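Local coordinates for protein putative rhamnosidase (Streptomyces avermitilis, PDB 3W5M) that hydrolyses terminal non-reducing alpha-L-rhamnose residues from rhamnosides, including citrus flavonoids and the arabinogalactan-protein gum arabic, at residues A795-Y800 / L823-L828; D810-Y815 / L847-L852. All coordinates share one frame; numbering follows the deposited sequence.

Both contacts belong to the helical glycosidase domain, and helix 812-820 lies between them, its start in contact 2 and the loop after its end in contact 1. Contact 1 sets that loop against the last turns of helix 783-800, the preceding helix in the chain; contact 2 sets residues 810-815 against the loop between helices 829-842 and 854-863. Their segments alternate along the chain, with centres about 17 Å apart. Contact 1 combines one side-chain-to-backbone hydrogen bond with apolar packing, away from the rhamnose sites. In contact 2, Gly850 lies near rhamnose-binding Trp695 without touching it, about 8 Å from its side chain and about 10 Å from that of Glu895, the inferred proton acceptor.

Contact 1 of 2, residues A795-Y800 / L823-L828; sequences AFQTAY and LVPDAL
The last turns of helix 783-800 lie beside the non-helical segment 823-828, and the backbones come nearest at Gln797 and Val824, whose CA atoms are 6.7 Å apart. Gln797 reaches across with its chain extended beyond CG, and its NE2 donates a hydrogen bond of 2.8 Å to the backbone O of Leu823. The N-H...O angle is 149°. The acceptor lies near the plane of the Gln797 amide, but the donor sits above the carbonyl plane of Leu823, 43° out of it, and so misses the lone-pair direction. Beside this bond the glutamine packs on the proline ring: Gln797 CG is 3.7 Å from Pro825 CD, and the amide carbon lies against Pro825 CG. With an alanine here, the carbonyl of Leu823 would probably lose this donor and the ring of Pro825 its cover from the helix.

The apolar half of the contact is made by Phe796. Its CG stands opposite the backbone N (chi1 -175°), which turns the ring to Leu823. Leu823 CD1 stands over the ring centre in a CH-pi contact, 4.1 Å from the centroid and almost on the ring normal, while Leu823 CB lies above the same face near its rim, 4.0 Å from Phe796 CE1. Tyr800 CD2 packs on the opposite face of the Phe796 ring, offset toward the rim. Thr761 and Ala762 of helix 756-777 touch Phe796 and Leu823 respectively. This is helix-to-loop packing within the (alpha/alpha)6-barrel, joining one helix to the connection between helices 812-820 and 829-842.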
# COMPACT_ATOMS: atom_id res chain seq x y z
N ALA A 795 -19.95 -6.60 32.74
CA ALA A 795 -21.10 -6.16 31.95
C ALA A 795 -21.26 -7.07 30.74
O ALA A 795 -22.38 -7.51 30.43
CB ALA A 795 -20.95 -4.69 31.56
N PHE A 796 -20.14 -7.43 30.09
CA PHE A 796 -20.21 -8.33 28.96
C PHE A 796 -20.80 -9.71 29.31
O PHE A 796 -21.65 -10.23 28.57
CB PHE A 796 -18.83 -8.53 28.31
CG PHE A 796 -18.85 -9.36 27.08
CD1 PHE A 796 -18.88 -10.75 27.16
CD2 PHE A 796 -18.86 -8.75 25.81
CE1 PHE A 796 -18.92 -11.52 26.02
CE2 PHE A 796 -18.90 -9.53 24.67
CZ PHE A 796 -18.93 -10.91 24.77
N GLN A 797 -20.33 -10.29 30.41
CA GLN A 797 -20.72 -11.67 30.75
C GLN A 797 -22.19 -11.70 31.11
O GLN A 797 -22.92 -12.61 30.71
CB GLN A 797 -19.90 -12.22 31.91
CG GLN A 797 -18.53 -12.72 31.49
CD GLN A 797 -17.56 -12.71 32.65
OE1 GLN A 797 -17.86 -12.20 33.73
NE2 GLN A 797 -16.37 -13.27 32.43
N THR A 798 -22.62 -10.68 31.83
CA THR A 798 -24.02 -10.56 32.22
C THR A 798 -24.96 -10.45 31.01
O THR A 798 -26.05 -11.04 31.01
CB THR A 798 -24.22 -9.39 33.19
OG1 THR A 798 -23.45 -9.65 34.37
CG2 THR A 798 -25.69 -9.23 33.58
N ALA A 799 -24.52 -9.72 29.99
CA ALA A 799 -25.37 -9.41 28.85
C ALA A 799 -25.44 -10.53 27.84
O ALA A 799 -26.50 -10.78 27.27
CB ALA A 799 -24.94 -8.09 28.18
N TYR A 800 -24.32 -11.23 27.62
CA TYR A 800 -24.21 -12.13 26.48
C TYR A 800 -23.84 -13.58 26.75
O TYR A 800 -23.92 -14.41 25.83
CB TYR A 800 -23.25 -11.53 25.42
CG TYR A 800 -23.37 -10.03 25.19
CD1 TYR A 800 -24.53 -9.46 24.64
CD2 TYR A 800 -22.31 -9.18 25.51
CE1 TYR A 800 -24.62 -8.09 24.43
CE2 TYR A 800 -22.39 -7.81 25.32
CZ TYR A 800 -23.53 -7.27 24.77
OH TYR A 800 -23.58 -5.90 24.59
N LEU A 823 -13.16 -13.46 27.80
CA LEU A 823 -14.42 -12.88 28.21
C LEU A 823 -15.37 -13.91 28.84
O LEU A 823 -16.19 -13.52 29.65
CB LEU A 823 -15.08 -12.11 27.08
CG LEU A 823 -14.21 -10.92 26.58
CD1 LEU A 823 -14.81 -10.30 25.32
CD2 LEU A 823 -14.00 -9.84 27.62
N VAL A 824 -15.23 -15.19 28.49
CA VAL A 824 -16.07 -16.25 29.07
C VAL A 824 -15.62 -16.44 30.53
O VAL A 824 -14.44 -16.57 30.79
CB VAL A 824 -15.86 -17.60 28.34
CG1 VAL A 824 -16.80 -18.66 28.88
CG2 VAL A 824 -16.07 -17.47 26.84
N PRO A 825 -16.57 -16.50 31.49
CA PRO A 825 -16.11 -16.90 32.84
C PRO A 825 -15.32 -18.22 32.78
O PRO A 825 -15.67 -19.11 32.00
CB PRO A 825 -17.40 -17.06 33.64
CG PRO A 825 -18.46 -16.35 32.85
CD PRO A 825 -18.03 -16.39 31.40
N ASP A 826 -14.26 -18.35 33.59
CA ASP A 826 -13.39 -19.52 33.49
C ASP A 826 -14.10 -20.83 33.68
O ASP A 826 -13.75 -21.81 33.05
CB ASP A 826 -12.20 -19.41 34.42
CG ASP A 826 -11.19 -18.42 33.92
OD1 ASP A 826 -11.38 -17.23 34.21
OD2 ASP A 826 -10.25 -18.83 33.17
N ALA A 827 -15.11 -20.83 34.55
CA ALA A 827 -15.93 -22.02 34.81
C ALA A 827 -16.63 -22.51 33.56
O ALA A 827 -17.00 -23.68 33.49
CB ALA A 827 -16.98 -21.71 35.89
N LEU A 828 -16.77 -21.63 32.57
CA LEU A 828 -17.57 -21.93 31.38
C LEU A 828 -16.76 -22.01 30.09
O LEU A 828 -17.34 -22.14 29.03
CB LEU A 828 -18.67 -20.88 31.23
CG LEU A 828 -19.84 -21.05 32.21
CD1 LEU A 828 -20.70 -19.80 32.26
CD2 LEU A 828 -20.64 -22.29 31.81

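Contact 2 of 2, residues D810-Y815 / L847-L852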
# COMPACT_ATOMS: atom_id res chain seq x y z
N ASP A 810 -24.79 -17.42 19.09
CA ASP A 810 -24.44 -18.82 18.94
C ASP A 810 -23.70 -19.08 17.62
O ASP A 810 -23.91 -20.10 16.96
CB ASP A 810 -25.71 -19.69 19.10
CG ASP A 810 -25.39 -21.16 19.39
OD1 ASP A 810 -24.43 -21.44 20.13
OD2 ASP A 810 -26.12 -22.04 18.87
N THR A 811 -22.82 -18.14 17.25
CA THR A 811 -22.01 -18.27 16.05
C THR A 811 -20.61 -18.78 16.38
O THR A 811 -20.17 -18.68 17.52
CB THR A 811 -21.89 -16.93 15.30
OG1 THR A 811 -21.30 -15.94 16.14
CG2 THR A 811 -23.26 -16.43 14.83
N GLN A 812 -19.92 -19.33 15.38
CA GLN A 812 -18.53 -19.74 15.56
C GLN A 812 -17.71 -18.55 16.09
O GLN A 812 -16.96 -18.68 17.07
CB GLN A 812 -17.95 -20.31 14.26
CG GLN A 812 -18.52 -21.65 13.83
CD GLN A 812 -17.74 -22.30 12.70
OE1 GLN A 812 -16.62 -21.91 12.42
NE2 GLN A 812 -18.34 -23.29 12.05
N SER A 813 -17.88 -17.38 15.46
CA SER A 813 -17.15 -16.17 15.85
C SER A 813 -17.48 -15.66 17.24
O SER A 813 -16.59 -15.16 17.92
CB SER A 813 -17.33 -15.05 14.82
OG SER A 813 -16.54 -15.35 13.70
N ALA A 814 -18.74 -15.81 17.66
CA ALA A 814 -19.16 -15.47 19.03
C ALA A 814 -18.35 -16.21 20.09
O ALA A 814 -17.98 -15.62 21.11
CB ALA A 814 -20.66 -15.73 19.23
N TYR A 815 -18.03 -17.48 19.84
CA TYR A 815 -17.24 -18.24 20.79
C TYR A 815 -15.77 -17.96 20.64
O TYR A 815 -15.06 -17.77 21.62
CB TYR A 815 -17.53 -19.72 20.65
CG TYR A 815 -18.97 -19.99 21.03
CD1 TYR A 815 -19.41 -19.75 22.33
CD2 TYR A 815 -19.88 -20.45 20.08
CE1 TYR A 815 -20.73 -19.98 22.68
CE2 TYR A 815 -21.21 -20.69 20.42
CZ TYR A 815 -21.62 -20.44 21.71
OH TYR A 815 -22.94 -20.66 22.06
N LEU A 847 -15.16 -24.06 8.77
CA LEU A 847 -15.30 -22.81 9.48
C LEU A 847 -16.50 -22.01 8.97
O LEU A 847 -17.00 -22.27 7.88
CB LEU A 847 -14.00 -21.97 9.34
CG LEU A 847 -13.55 -21.51 7.95
CD1 LEU A 847 -14.34 -20.29 7.47
CD2 LEU A 847 -12.06 -21.20 8.01
N SER A 848 -16.95 -21.04 9.73
CA SER A 848 -17.98 -20.14 9.26
C SER A 848 -17.63 -18.69 9.55
O SER A 848 -18.43 -17.78 9.33
CB SER A 848 -19.31 -20.50 9.91
OG SER A 848 -19.28 -20.06 11.25
N THR A 849 -16.42 -18.47 10.04
CA THR A 849 -16.02 -17.15 10.54
C THR A 849 -15.70 -16.15 9.43
O THR A 849 -15.17 -16.55 8.38
CB THR A 849 -14.77 -17.30 11.43
OG1 THR A 849 -13.79 -18.10 10.75
CG2 THR A 849 -15.13 -18.04 12.71
N GLY A 850 -15.97 -14.87 9.68
CA GLY A 850 -15.53 -13.74 8.82
C GLY A 850 -14.18 -13.11 9.23
O GLY A 850 -13.33 -13.79 9.82
N PHE A 851 -14.00 -11.83 8.91
CA PHE A 851 -12.73 -11.11 9.14
C PHE A 851 -12.22 -11.12 10.57
O PHE A 851 -11.03 -11.27 10.78
CB PHE A 851 -12.81 -9.65 8.66
CG PHE A 851 -12.54 -9.49 7.18
CD1 PHE A 851 -12.83 -10.52 6.29
CD2 PHE A 851 -11.99 -8.33 6.70
CE1 PHE A 851 -12.57 -10.39 4.92
CE2 PHE A 851 -11.73 -8.18 5.33
CZ PHE A 851 -12.03 -9.21 4.44
N LEU A 852 -13.14 -10.95 11.52
CA LEU A 852 -12.77 -10.78 12.93
C LEU A 852 -12.60 -12.11 13.68
O LEU A 852 -11.71 -12.24 14.53
CB LEU A 852 -13.80 -9.92 13.63
CG LEU A 852 -13.91 -8.46 13.23
CD1 LEU A 852 -14.97 -7.82 14.12
CD2 LEU A 852 -12.56 -7.76 13.38
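Gln812 and Ser848 supply the direct hydrogen bond between the first turn of helix 812-820 and the loop 847-852. The backbone N of Ser848 donates to Gln812 OE1 over 2.8 Å, at a bent N-H...O angle of 136°. The donor stands well above the plane of the amide carbonyl, 59° out of it, away from the lone pairs. Gln812 CG lies opposite its own carbonyl carbon (chi1 -70°) and the chain then runs extended, which carries the amide out to the loop.

Van der Waals contacts fill in around this bond. Ser848 OG lies alongside the glutamine chain, 3.1 Å from both CG and CD of Gln812, without bonding to the amide. The methyl CG2 of Thr849 packs against both helix residues, 3.2 Å from Ser813 OG and 3.9 Å from Gln812 CB. Near this point the backbones come closest, with the CA atoms of Ser813 and Thr849 5.5 Å apart.

Two aspartates outside the segments bridge them through shared hydrogen bonds. OD2 of Asp752 is bonded to Ser848 OG and to the backbone N of Gln812; OD2 of Asp746 is bonded to Ser813 OG and to the backbone N of Gly850. Thr849 OG1 turns instead to Thr854.

Within the helix segment, Thr811 is the N-cap, its OG1 accepting from Ala814 N at 3.0 Å. Tyr815 OH donates to the anti lone pair of Asp810 OD1 over 2.6 Å, and Asp810 also forms a salt bridge with Arg835. A capped helix start thus meets an interhelical loop of the (alpha/alpha)6-barrel, and that loop borders the rhamnose site, where the side chain of Phe851 touches rhamnose-binding Asp643 of helix 641-654.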